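Local atomic coordinates of putative sulfatase yidJ (Bacteroides fragilis, PDB entry 2QZU), a protein that probably hydrolyses sulfate esters as a metal-dependent arylsulfatase. Residues T27-F32 with N300-N305; G86-G91 with Q380-S385; G200-A205 with D287-R292; V309-H314 with I356-L361. All blocks are in the same frame, centred on the assembly; numbering follows the deposited sequence.

From the N terminus, 27-32 leads into the central sheet and is met by 300-305, so contact 1 closes a loop of 267 intervening residues. Before that happens, 86-91 opens contact 2, whose loop crosses that of contact 1 and ends only at 380-385. Contact 3 (200-205 with 287-292) pairs two helices and nests inside both loops. Contact 4 (309-314 with 356-361) follows contact 1 in series and nests within contact 2. Contacts 1 and 4 share the neighbouring strands 29-35 and 306-311, joined by Val31 O and Val309 N. Contacts 2 and 4 meet through Thr381 OG1 and Ala359 O, while Val290 of contact 3 packs on Phe310.

Contact 1: T27-F32 with N300-N305; sequences TPNLVF and NNLFDN
Asn305 folds its side chain against Pro28 because CG stands anti to the backbone N (chi1 -165°), which lays the amide alongside the proline. ND2 comes to 3.9 Å from Pro28 CA, and OD1 lies 4.0 Å from Pro28 CB. In Asn29, CG lies beside the backbone N (chi1 -56°), which turns the side chain toward the 300-305 loop, and it packs near Leu302. The one bond between the segments is made by main chain: Asn29 N donates to Asn305 O over 3.2 Å, nearly straight at 167°. The same oxygen touches Pro28 CB at 3.5 Å. A proline suits this last position before the strand, since its compact ring sets CB against Asn305 O, while its carbonyl is taken by Tyr125 OH. Asparagine suits position 305, where a short polar side chain can cover the proline and still offer OD1 to Trp342 NE1 in a weak bond. Asn301, with its positive phi, is the C-prime residue of a Schellman motif that ends helix 267-299; Leu302 N returns to Leu297 O and the chain turns toward the sheet. From Asn29 onward the ladder continues through Ile307 and Val309. The bond thus starts the parallel pairing of strands 29-35 and 306-311, the latter reached through a beta-alpha-beta connection from strand 222-228, as in the alpha/beta core of the sulfatase and alkaline phosphatase clan.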
loop_
_atom_site.group_PDB
_atom_site.type_symbol
_atom_site.label_atom_id
_atom_site.label_comp_id
_atom_site.label_asym_id
_atom_site.label_seq_id
_atom_site.Cartn_x
_atom_site.Cartn_y
_atom_site.Cartn_z
ATOM N N THR A 27 33.495 18.352 -27.365
ATOM C CA THR A 27 32.388 18.665 -26.460
ATOM C C THR A 27 32.232 17.462 -25.528
ATOM O O THR A 27 32.420 16.321 -25.939
ATOM C CB THR A 27 31.070 18.943 -27.224
ATOM O OG1 THR A 27 30.705 17.804 -28.007
ATOM C CG2 THR A 27 31.239 20.147 -28.138
ATOM N N PRO A 28 31.880 17.706 -24.258
ATOM C CA PRO A 28 31.723 16.623 -23.281
ATOM C C PRO A 28 30.469 15.757 -23.342
ATOM O O PRO A 28 29.472 16.112 -23.968
ATOM C CB PRO A 28 31.829 17.360 -21.956
ATOM C CG PRO A 28 31.097 18.645 -22.261
ATOM C CD PRO A 28 31.654 19.021 -23.627
ATOM N N ASN A 29 30.542 14.608 -22.679
ATOM C CA ASN A 29 29.406 13.699 -22.600
ATOM C C ASN A 29 28.558 14.214 -21.453
ATOM O O ASN A 29 28.975 15.107 -20.718
ATOM C CB ASN A 29 29.868 12.283 -22.266
ATOM C CG ASN A 29 30.885 11.762 -23.248
ATOM O OD1 ASN A 29 31.980 11.348 -22.865
ATOM N ND2 ASN A 29 30.533 11.784 -24.526
ATOM N N LEU A 30 27.371 13.644 -21.295
ATOM C CA LEU A 30 26.482 14.043 -20.219
ATOM C C LEU A 30 25.770 12.831 -19.646
ATOM O O LEU A 30 25.188 12.035 -20.381
ATOM C CB LEU A 30 25.430 15.042 -20.721
ATOM C CG LEU A 30 24.237 15.325 -19.794
ATOM C CD1 LEU A 30 24.697 16.057 -18.535
ATOM C CD2 LEU A 30 23.203 16.155 -20.545
ATOM N N VAL A 31 25.844 12.682 -18.331
ATOM C CA VAL A 31 25.146 11.606 -17.647
ATOM C C VAL A 31 24.292 12.343 -16.625
ATOM O O VAL A 31 24.782 12.831 -15.608
ATOM C CB VAL A 31 26.112 10.624 -16.958
ATOM C CG1 VAL A 31 25.317 9.609 -16.135
ATOM C CG2 VAL A 31 26.945 9.897 -18.015
ATOM N N PHE A 32 23.008 12.452 -16.936
ATOM C CA PHE A 32 22.063 13.164 -16.092
ATOM C C PHE A 32 21.299 12.155 -15.252
ATOM O O PHE A 32 20.473 11.394 -15.766
ATOM C CB PHE A 32 21.115 13.957 -16.996
ATOM C CG PHE A 32 20.253 14.951 -16.273
ATOM C CD1 PHE A 32 19.167 14.537 -15.507
ATOM C CD2 PHE A 32 20.497 16.314 -16.408
ATOM C CE1 PHE A 32 18.331 15.475 -14.887
ATOM C CE2 PHE A 32 19.673 17.254 -15.797
ATOM C CZ PHE A 32 18.586 16.834 -15.038
ATOM N N ASN A 300 35.538 2.893 -17.796
ATOM C CA ASN A 300 35.622 3.114 -19.236
ATOM C C ASN A 300 36.339 4.410 -19.603
ATOM O O ASN A 300 36.334 4.813 -20.767
ATOM C CB ASN A 300 34.211 3.117 -19.839
ATOM C CG ASN A 300 33.590 1.729 -19.881
ATOM O OD1 ASN A 300 34.007 0.878 -20.668
ATOM N ND2 ASN A 300 32.595 1.494 -19.035
ATOM N N ASN A 301 36.953 5.057 -18.616
ATOM C CA ASN A 301 37.666 6.317 -18.847
ATOM C C ASN A 301 36.721 7.359 -19.442
ATOM O O ASN A 301 37.108 8.158 -20.305
ATOM C CB ASN A 301 38.855 6.090 -19.785
ATOM C CG ASN A 301 40.005 5.374 -19.101
ATOM O OD1 ASN A 301 40.954 4.934 -19.751
ATOM N ND2 ASN A 301 39.930 5.262 -17.780
ATOM N N LEU A 302 35.478 7.334 -18.970
ATOM C CA LEU A 302 34.441 8.248 -19.435
ATOM C C LEU A 302 33.910 9.119 -18.302
ATOM O O LEU A 302 32.779 9.596 -18.366
ATOM C CB LEU A 302 33.275 7.457 -20.033
ATOM C CG LEU A 302 33.525 6.590 -21.269
ATOM C CD1 LEU A 302 32.279 5.759 -21.589
ATOM C CD2 LEU A 302 33.891 7.488 -22.439
ATOM N N PHE A 303 34.714 9.317 -17.262
ATOM C CA PHE A 303 34.279 10.128 -16.132
ATOM C C PHE A 303 34.844 11.542 -16.191
ATOM O O PHE A 303 34.127 12.515 -15.952
ATOM C CB PHE A 303 34.692 9.478 -14.804
ATOM C CG PHE A 303 34.225 10.238 -13.585
ATOM C CD1 PHE A 303 32.869 10.325 -13.281
ATOM C CD2 PHE A 303 35.140 10.879 -12.752
ATOM C CE1 PHE A 303 32.431 11.044 -12.169
ATOM C CE2 PHE A 303 34.712 11.603 -11.636
ATOM C CZ PHE A 303 33.353 11.682 -11.343
ATOM N N ASP A 304 36.126 11.657 -16.519
ATOM C CA ASP A 304 36.773 12.961 -16.569
ATOM C C ASP A 304 36.196 13.953 -17.565
ATOM O O ASP A 304 36.115 15.147 -17.266
ATOM C CB ASP A 304 38.273 12.814 -16.838
ATOM C CG ASP A 304 39.002 12.127 -15.709
ATOM O OD1 ASP A 304 38.452 12.070 -14.588
ATOM O OD2 ASP A 304 40.135 11.655 -15.944
ATOM N N ASN A 305 35.823 13.493 -18.757
ATOM C CA ASN A 305 35.274 14.432 -19.729
ATOM C C ASN A 305 33.792 14.238 -19.946
ATOM O O ASN A 305 33.294 14.281 -21.073
ATOM C CB ASN A 305 35.999 14.353 -21.073
ATOM C CG ASN A 305 35.698 15.557 -21.950
ATOM O OD1 ASN A 305 35.752 16.701 -21.482
ATOM N ND2 ASN A 305 35.380 15.312 -23.217
#

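Contact 2: G86-G91 with Q380-S385; sequences GMYPIG and QTFDLS
Hydrogen bonds between Gly86 and Gln380-Thr381 give this contact its frame. Gly86 O takes two backbone donors, Gln380 N at 2.8 Å and Thr381 N at 3.1 Å, which arrive from opposite faces of its carbonyl plane. Glycine fits here because the chain leaves helix 76-85 with positive phi. A side-chain bond runs alongside: Gln380 OE1 receives Tyr88 N at 3.0 Å, nearly straight at 160°. Glutamine has the length for this, and CG beside the backbone N (chi1 -56°) with an extended chain beyond directs OE1 to its donor; NE2 turns to Thr472 O. Water extends the network, one molecule bridging Gly91 N and Gln380 OE1, so the glutamine serves both the N-cap residue Tyr88 and the first turn of helix 89-92.

Thr381 CG2 sits over a face of the Tyr88 ring, a CH-pi contact 4.1 Å from the centroid, while its OG1 bonds to Ala359 O. Gln380 CB packs against Tyr88 CD2 at 3.6 Å, and Gln380 O lies at the ring edge. Trp468 meets the same tyrosine edge-to-face. At the far end Tyr88 OH approaches Phe382 CE1 at 3.7 Å, the two side chains crossing at about a right angle. A second water bonds to Gln380 O, weakly to Tyr88 OH, and hangs above the centre of the Phe382 ring.

Two backbone bonds and one to a glutamine side chain therefore hold the segments: Gly86 O is gripped by two donors, Gln380 OE1 by Tyr88 N and a water.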
loop_
_atom_site.group_PDB
_atom_site.type_symbol
_atom_site.label_atom_id
_atom_site.label_comp_id
_atom_site.label_asym_id
_atom_site.label_seq_id
_atom_site.Cartn_x
_atom_site.Cartn_y
_atom_site.Cartn_z
ATOM N N GLY A 86 12.882 24.055 -20.973
ATOM C CA GLY A 86 13.567 25.266 -20.554
ATOM C C GLY A 86 12.589 26.429 -20.449
ATOM O O GLY A 86 12.990 27.594 -20.436
HETATM N N MSE A 87 11.300 26.111 -20.374
HETATM C CA MSE A 87 10.254 27.125 -20.269
HETATM C C MSE A 87 9.506 26.974 -18.955
HETATM O O MSE A 87 9.434 25.882 -18.396
HETATM C CB MSE A 87 9.258 26.994 -21.425
HETATM C CG MSE A 87 9.883 27.130 -22.809
HETATM SE SE MSE A 87 8.566 26.995 -24.234
HETATM C CE MSE A 87 8.930 25.198 -24.844
ATOM N N TYR A 88 8.949 28.070 -18.455
ATOM C CA TYR A 88 8.192 27.989 -17.218
ATOM C C TYR A 88 6.872 27.268 -17.563
ATOM O O TYR A 88 6.541 27.123 -18.738
ATOM C CB TYR A 88 8.073 29.399 -16.627
ATOM C CG TYR A 88 9.445 29.858 -16.139
ATOM C CD1 TYR A 88 10.033 29.271 -15.014
ATOM C CD2 TYR A 88 10.202 30.787 -16.860
ATOM C CE1 TYR A 88 11.337 29.586 -14.625
ATOM C CE2 TYR A 88 11.509 31.109 -16.481
ATOM C CZ TYR A 88 12.070 30.502 -15.362
ATOM O OH TYR A 88 13.369 30.794 -14.994
ATOM N N PRO A 89 6.109 26.798 -16.557
ATOM C CA PRO A 89 4.857 26.068 -16.815
ATOM C C PRO A 89 3.855 26.494 -17.890
ATOM O O PRO A 89 3.397 25.648 -18.660
ATOM C CB PRO A 89 4.224 25.950 -15.423
ATOM C CG PRO A 89 4.788 27.098 -14.675
ATOM C CD PRO A 89 6.218 27.157 -15.132
ATOM N N ILE A 90 3.506 27.770 -17.961
ATOM C CA ILE A 90 2.548 28.196 -18.975
ATOM C C ILE A 90 3.065 27.878 -20.376
ATOM O O ILE A 90 2.331 27.352 -21.218
ATOM C CB ILE A 90 2.246 29.705 -18.865
ATOM C CG1 ILE A 90 1.761 30.029 -17.448
ATOM C CG2 ILE A 90 1.184 30.100 -19.889
ATOM C CD1 ILE A 90 0.562 29.203 -17.001
ATOM N N GLY A 91 4.341 28.178 -20.606
ATOM C CA GLY A 91 4.948 27.921 -21.900
ATOM C C GLY A 91 5.214 26.458 -22.198
ATOM O O GLY A 91 5.067 26.017 -23.337
ATOM N N GLN A 380 13.305 30.147 -21.538
ATOM C CA GLN A 380 13.127 31.230 -20.566
ATOM C C GLN A 380 13.958 31.137 -19.291
ATOM O O GLN A 380 14.161 32.143 -18.610
ATOM C CB GLN A 380 11.656 31.308 -20.146
ATOM C CG GLN A 380 10.664 31.479 -21.280
ATOM C CD GLN A 380 9.231 31.445 -20.779
ATOM O OE1 GLN A 380 8.753 30.416 -20.293
ATOM N NE2 GLN A 380 8.539 32.576 -20.886
ATOM N N THR A 381 14.422 29.938 -18.952
ATOM C CA THR A 381 15.186 29.753 -17.722
ATOM C C THR A 381 16.602 30.348 -17.736
ATOM O O THR A 381 17.116 30.741 -18.787
ATOM C CB THR A 381 15.225 28.261 -17.338
ATOM O OG1 THR A 381 15.844 27.506 -18.385
ATOM C CG2 THR A 381 13.802 27.740 -17.132
ATOM N N PHE A 382 17.222 30.419 -16.560
ATOM C CA PHE A 382 18.557 31.007 -16.416
ATOM C C PHE A 382 19.732 30.183 -16.940
ATOM O O PHE A 382 19.842 28.991 -16.657
ATOM C CB PHE A 382 18.847 31.336 -14.945
ATOM C CG PHE A 382 17.884 32.312 -14.324
ATOM C CD1 PHE A 382 16.739 31.861 -13.669
ATOM C CD2 PHE A 382 18.139 33.680 -14.369
ATOM C CE1 PHE A 382 15.861 32.760 -13.066
ATOM C CE2 PHE A 382 17.267 34.587 -13.770
ATOM C CZ PHE A 382 16.127 34.127 -13.114
ATOM N N ASP A 383 20.607 30.832 -17.706
ATOM C CA ASP A 383 21.810 30.189 -18.225
ATOM C C ASP A 383 22.866 30.537 -17.180
ATOM O O ASP A 383 23.410 31.644 -17.176
ATOM C CB ASP A 383 22.222 30.782 -19.577
ATOM C CG ASP A 383 23.502 30.167 -20.120
ATOM O OD1 ASP A 383 24.273 29.580 -19.329
ATOM O OD2 ASP A 383 23.749 30.284 -21.341
ATOM N N LEU A 384 23.149 29.593 -16.293
ATOM C CA LEU A 384 24.109 29.824 -15.221
ATOM C C LEU A 384 25.431 29.103 -15.467
ATOM O O LEU A 384 26.164 28.799 -14.527
ATOM C CB LEU A 384 23.502 29.353 -13.893
ATOM C CG LEU A 384 22.173 30.007 -13.488
ATOM C CD1 LEU A 384 21.553 29.263 -12.315
ATOM C CD2 LEU A 384 22.411 31.464 -13.140
ATOM N N SER A 385 25.737 28.846 -16.732
ATOM C CA SER A 385 26.961 28.135 -17.085
ATOM C C SER A 385 28.240 28.750 -16.515
ATOM O O SER A 385 29.108 28.032 -16.009
ATOM C CB SER A 385 27.073 28.017 -18.609
ATOM O OG SER A 385 27.000 29.288 -19.228
HETATM O O HOH W 1 15.244 33.261 -16.453
HETATM O O HOH W 2 6.021 30.384 -19.724
#

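Contact 3: G200-A205 with D287-R292; sequences GPEYEA and DENVGR
Two parallel helices on a flank of the central sheet, 200-213 and 267-299, meet where Pro201, Glu202 and Ala205 receive Asn289 and Arg292. The axes of the two short segments run 5° apart and approach to 9.2 Å, a spacing helped by the small Ala205, whose CB rests 3.7 Å from Asn289 O. Asn289 points toward the partner helix, its CG 3.4 Å from Pro201 O and its OD1 3.4 Å from Glu202 CA. Proline suits the first turn of helix 200-213, where a missing N-H costs no helical bond.

Arg292 bends at chi3 (58°) and brings its guanidinium to the partner helix. NH1 donates twice, to Asn289 OD1 at 3.0 Å, close to the guanidinium plane, and to a lone pair of Glu202 O, also at 3.0 Å but less straight, at 141°. Ala205 CB covers one face of the group. Ser206 OG bonds both to Arg292 NH2 and to Glu202 O, while the Glu202 carboxylate forms its salt bridge with Arg241.

The NH1 to OD1 bond, with a weak one from Asn289 ND2 to Gly285 O, would settle how the amide is turned. The guanidinium thus meets neutral oxygens, its charge probably eased by the nearby Glu202 carboxylate.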
loop_
_atom_site.group_PDB
_atom_site.type_symbol
_atom_site.label_atom_id
_atom_site.label_comp_id
_atom_site.label_asym_id
_atom_site.label_seq_id
_atom_site.Cartn_x
_atom_site.Cartn_y
_atom_site.Cartn_z
ATOM N N GLY A 200 13.800 -1.295 -9.022
ATOM C CA GLY A 200 13.974 -0.325 -10.091
ATOM C C GLY A 200 15.367 0.250 -10.279
ATOM O O GLY A 200 15.963 0.072 -11.344
ATOM N N PRO A 201 15.911 0.953 -9.271
ATOM C CA PRO A 201 17.246 1.556 -9.346
ATOM C C PRO A 201 18.342 0.564 -9.709
ATOM O O PRO A 201 19.318 0.928 -10.358
ATOM C CB PRO A 201 17.437 2.143 -7.950
ATOM C CG PRO A 201 16.036 2.532 -7.571
ATOM C CD PRO A 201 15.254 1.307 -8.001
ATOM N N GLU A 202 18.176 -0.680 -9.266
ATOM C CA GLU A 202 19.141 -1.738 -9.546
ATOM C C GLU A 202 19.156 -2.080 -11.026
ATOM O O GLU A 202 20.220 -2.163 -11.642
ATOM C CB GLU A 202 18.794 -3.001 -8.755
ATOM C CG GLU A 202 19.476 -3.122 -7.418
ATOM C CD GLU A 202 19.172 -4.448 -6.744
ATOM O OE1 GLU A 202 19.315 -5.496 -7.413
ATOM O OE2 GLU A 202 18.796 -4.442 -5.553
ATOM N N TYR A 203 17.967 -2.286 -11.586
ATOM C CA TYR A 203 17.827 -2.624 -12.997
ATOM C C TYR A 203 18.279 -1.453 -13.860
ATOM O O TYR A 203 19.037 -1.621 -14.818
ATOM C CB TYR A 203 16.368 -2.957 -13.315
ATOM C CG TYR A 203 16.111 -3.241 -14.783
ATOM C CD1 TYR A 203 16.583 -4.408 -15.388
ATOM C CD2 TYR A 203 15.396 -2.336 -15.566
ATOM C CE1 TYR A 203 16.345 -4.662 -16.740
ATOM C CE2 TYR A 203 15.155 -2.580 -16.908
ATOM C CZ TYR A 203 15.627 -3.738 -17.490
ATOM O OH TYR A 203 15.387 -3.956 -18.824
ATOM N N GLU A 204 17.810 -0.263 -13.511
ATOM C CA GLU A 204 18.166 0.931 -14.255
ATOM C C GLU A 204 19.670 1.161 -14.275
ATOM O O GLU A 204 20.233 1.489 -15.317
ATOM C CB GLU A 204 17.418 2.131 -13.673
ATOM C CG GLU A 204 15.940 2.096 -14.032
ATOM C CD GLU A 204 15.050 2.789 -13.020
ATOM O OE1 GLU A 204 15.581 3.457 -12.107
ATOM O OE2 GLU A 204 13.810 2.664 -13.146
ATOM N N ALA A 205 20.326 0.983 -13.134
ATOM C CA ALA A 205 21.769 1.160 -13.071
ATOM C C ALA A 205 22.458 0.101 -13.937
ATOM O O ALA A 205 23.470 0.379 -14.579
ATOM C CB ALA A 205 22.256 1.068 -11.622
ATOM N N ASP A 287 21.631 5.679 -3.729
ATOM C CA ASP A 287 23.035 6.072 -3.647
ATOM C C ASP A 287 23.967 4.967 -4.142
ATOM O O ASP A 287 24.882 5.217 -4.928
ATOM C CB ASP A 287 23.387 6.426 -2.199
ATOM C CG ASP A 287 24.821 6.901 -2.041
ATOM O OD1 ASP A 287 25.105 8.069 -2.384
ATOM O OD2 ASP A 287 25.662 6.101 -1.577
ATOM N N GLU A 288 23.728 3.742 -3.689
ATOM C CA GLU A 288 24.566 2.619 -4.089
ATOM C C GLU A 288 24.522 2.389 -5.594
ATOM O O GLU A 288 25.541 2.087 -6.216
ATOM C CB GLU A 288 24.143 1.347 -3.346
ATOM C CG GLU A 288 24.943 0.115 -3.743
ATOM C CD GLU A 288 24.792 -1.025 -2.756
ATOM O OE1 GLU A 288 25.296 -0.900 -1.622
ATOM O OE2 GLU A 288 24.167 -2.044 -3.113
ATOM N N ASN A 289 23.345 2.539 -6.189
ATOM C CA ASN A 289 23.230 2.336 -7.622
ATOM C C ASN A 289 23.835 3.491 -8.415
ATOM O O ASN A 289 24.310 3.298 -9.532
ATOM C CB ASN A 289 21.770 2.064 -7.985
ATOM C CG ASN A 289 21.357 0.657 -7.607
ATOM O OD1 ASN A 289 21.859 -0.314 -8.176
ATOM N ND2 ASN A 289 20.470 0.533 -6.622
ATOM N N VAL A 290 23.835 4.688 -7.835
ATOM C CA VAL A 290 24.463 5.827 -8.494
ATOM C C VAL A 290 25.960 5.504 -8.495
ATOM O O VAL A 290 26.669 5.771 -9.464
ATOM C CB VAL A 290 24.225 7.145 -7.722
ATOM C CG1 VAL A 290 25.152 8.237 -8.252
ATOM C CG2 VAL A 290 22.769 7.582 -7.878
ATOM N N GLY A 291 26.424 4.907 -7.401
ATOM C CA GLY A 291 27.824 4.533 -7.286
ATOM C C GLY A 291 28.232 3.553 -8.375
ATOM O O GLY A 291 29.349 3.617 -8.897
ATOM N N ARG A 292 27.329 2.641 -8.721
ATOM C CA ARG A 292 27.601 1.656 -9.765
ATOM C C ARG A 292 27.790 2.347 -11.117
ATOM O O ARG A 292 28.669 1.981 -11.900
ATOM C CB ARG A 292 26.446 0.659 -9.861
ATOM C CG ARG A 292 26.248 -0.210 -8.629
ATOM C CD ARG A 292 25.020 -1.089 -8.817
ATOM N NE ARG A 292 25.139 -1.937 -10.000
ATOM C CZ ARG A 292 24.106 -2.483 -10.639
ATOM N NH1 ARG A 292 22.867 -2.265 -10.213
ATOM N NH2 ARG A 292 24.310 -3.257 -11.696
#

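Contact 4: V309-H314 with I356-L361; sequences VFTSDH and IAFADL
Phe358 aims its ring at Thr311, Ser312 and Asp313, where strand 306-311 of the central alpha/beta sheet runs out at its C-terminal end, the end at which this clan usually builds its active site. With CG anti to the backbone N (chi1 -174°), the ring is thrown forward from a 3-10 turn and meets each neighbour differently. Asp313 CA lies over its face, a CH-pi contact 4.0 Å from the centroid and only 12° off the normal. Thr311 CG2 instead comes in at the edge, in the ring plane, 3.6 Å from Phe358 CE1. Ser312 O approaches Phe358 CD1 obliquely at 3.3 Å.

Threonine suits position 311 because its two branches do different work: OG1 bonds to Pro337 O, while the methyl stays with the aromatic ring, and Thr311 CG2 lies 4.3 Å from Leu361 CD1. Two residues earlier, Val309 faces the same way, and its CG1 meets Leu361 CD1 at 4.4 Å. These beta-branched residues fit an extended strand, and Leu361 packs on both methyls and on Phe32.

Asp313 turns its carboxylate away from the phenyl ring, OD1 accepting Gln37 N. Its side chain also touches Ser76, a residue predicted to mature to 3-oxoalanine but present here as serine, and Phe358 thus packs on a residue next to the probable catalytic region. The turn that carries Phe358 is itself braced by Asp360, whose OD2 bonds to Gln399 NE2 and also accepts Ala357 N at 2.9 Å from above the carboxylate plane.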
loop_
_atom_site.group_PDB
_atom_site.type_symbol
_atom_site.label_atom_id
_atom_site.label_comp_id
_atom_site.label_asym_id
_atom_site.label_seq_id
_atom_site.Cartn_x
_atom_site.Cartn_y
_atom_site.Cartn_z
ATOM N N VAL A 309 25.508 14.836 -13.485
ATOM C CA VAL A 309 24.603 15.618 -12.658
ATOM C C VAL A 309 23.708 14.700 -11.841
ATOM O O VAL A 309 23.185 13.721 -12.377
ATOM C CB VAL A 309 23.659 16.497 -13.522
ATOM C CG1 VAL A 309 22.745 17.318 -12.622
ATOM C CG2 VAL A 309 24.459 17.387 -14.450
ATOM N N PHE A 310 23.562 14.984 -10.548
ATOM C CA PHE A 310 22.633 14.216 -9.719
ATOM C C PHE A 310 21.670 15.243 -9.143
ATOM O O PHE A 310 22.083 16.166 -8.438
ATOM C CB PHE A 310 23.295 13.484 -8.549
ATOM C CG PHE A 310 22.303 12.709 -7.713
ATOM C CD1 PHE A 310 21.778 11.508 -8.176
ATOM C CD2 PHE A 310 21.821 13.230 -6.513
ATOM C CE1 PHE A 310 20.781 10.837 -7.469
ATOM C CE2 PHE A 310 20.819 12.565 -5.793
ATOM C CZ PHE A 310 20.300 11.370 -6.275
ATOM N N THR A 311 20.388 15.092 -9.449
ATOM C CA THR A 311 19.403 16.042 -8.963
ATOM C C THR A 311 18.042 15.368 -8.772
ATOM O O THR A 311 17.941 14.139 -8.790
ATOM C CB THR A 311 19.304 17.241 -9.949
ATOM O OG1 THR A 311 18.496 18.279 -9.383
ATOM C CG2 THR A 311 18.718 16.793 -11.272
ATOM N N SER A 312 16.999 16.165 -8.575
ATOM C CA SER A 312 15.657 15.627 -8.361
ATOM C C SER A 312 14.617 16.631 -8.834
ATOM O O SER A 312 14.901 17.823 -8.932
ATOM C CB SER A 312 15.446 15.320 -6.875
ATOM O OG SER A 312 14.180 14.720 -6.641
ATOM N N ASP A 313 13.415 16.146 -9.129
ATOM C CA ASP A 313 12.353 17.024 -9.600
ATOM C C ASP A 313 11.690 17.812 -8.474
ATOM O O ASP A 313 11.111 18.869 -8.716
ATOM C CB ASP A 313 11.309 16.225 -10.401
ATOM C CG ASP A 313 10.730 15.040 -9.633
ATOM O OD1 ASP A 313 11.308 14.612 -8.614
ATOM O OD2 ASP A 313 9.683 14.516 -10.072
ATOM N N HIS A 314 11.783 17.298 -7.252
ATOM C CA HIS A 314 11.205 17.961 -6.082
ATOM C C HIS A 314 11.455 17.185 -4.796
ATOM O O HIS A 314 11.880 16.028 -4.827
ATOM C CB HIS A 314 9.693 18.163 -6.258
ATOM C CG HIS A 314 8.926 16.893 -6.448
ATOM N ND1 HIS A 314 8.685 16.000 -5.425
ATOM C CD2 HIS A 314 8.348 16.360 -7.553
ATOM C CE1 HIS A 314 7.996 14.973 -5.891
ATOM N NE2 HIS A 314 7.778 15.169 -7.181
ATOM N N ILE A 356 20.608 27.722 -8.154
ATOM C CA ILE A 356 20.280 27.138 -9.444
ATOM C C ILE A 356 18.987 26.335 -9.313
ATOM O O ILE A 356 18.714 25.746 -8.266
ATOM C CB ILE A 356 21.436 26.225 -9.941
ATOM C CG1 ILE A 356 21.072 25.584 -11.281
ATOM C CG2 ILE A 356 21.747 25.152 -8.906
ATOM C CD1 ILE A 356 22.247 24.901 -11.957
ATOM N N ALA A 357 18.179 26.334 -10.368
ATOM C CA ALA A 357 16.923 25.598 -10.342
ATOM C C ALA A 357 16.958 24.428 -11.307
ATOM O O ALA A 357 17.694 24.437 -12.296
ATOM C CB ALA A 357 15.760 26.522 -10.698
ATOM N N PHE A 358 16.144 23.426 -11.009
ATOM C CA PHE A 358 16.026 22.230 -11.834
ATOM C C PHE A 358 15.847 22.622 -13.304
ATOM O O PHE A 358 16.488 22.053 -14.188
ATOM C CB PHE A 358 14.818 21.421 -11.341
ATOM C CG PHE A 358 14.647 20.076 -11.997
ATOM C CD1 PHE A 358 15.611 19.079 -11.853
ATOM C CD2 PHE A 358 13.474 19.778 -12.692
ATOM C CE1 PHE A 358 15.405 17.805 -12.388
ATOM C CE2 PHE A 358 13.257 18.512 -13.229
ATOM C CZ PHE A 358 14.223 17.521 -13.075
ATOM N N ALA A 359 14.998 23.616 -13.553
ATOM C CA ALA A 359 14.701 24.063 -14.916
ATOM C C ALA A 359 15.790 24.871 -15.620
ATOM O O ALA A 359 15.700 25.116 -16.820
ATOM C CB ALA A 359 13.395 24.850 -14.922
ATOM N N ASP A 360 16.808 25.298 -14.882
ATOM C CA ASP A 360 17.892 26.068 -15.485
ATOM C C ASP A 360 18.913 25.171 -16.170
ATOM O O ASP A 360 19.789 25.660 -16.886
ATOM C CB ASP A 360 18.615 26.909 -14.428
ATOM C CG ASP A 360 17.703 27.914 -13.760
ATOM O OD1 ASP A 360 16.782 28.427 -14.439
ATOM O OD2 ASP A 360 17.917 28.202 -12.561
ATOM N N LEU A 361 18.801 23.862 -15.962
ATOM C CA LEU A 361 19.766 22.938 -16.545
ATOM C C LEU A 361 19.818 22.891 -18.075
ATOM O O LEU A 361 20.870 22.601 -18.641
ATOM C CB LEU A 361 19.562 21.532 -15.962
ATOM C CG LEU A 361 19.958 21.442 -14.480
ATOM C CD1 LEU A 361 19.586 20.079 -13.920
ATOM C CD2 LEU A 361 21.457 21.686 -14.328
#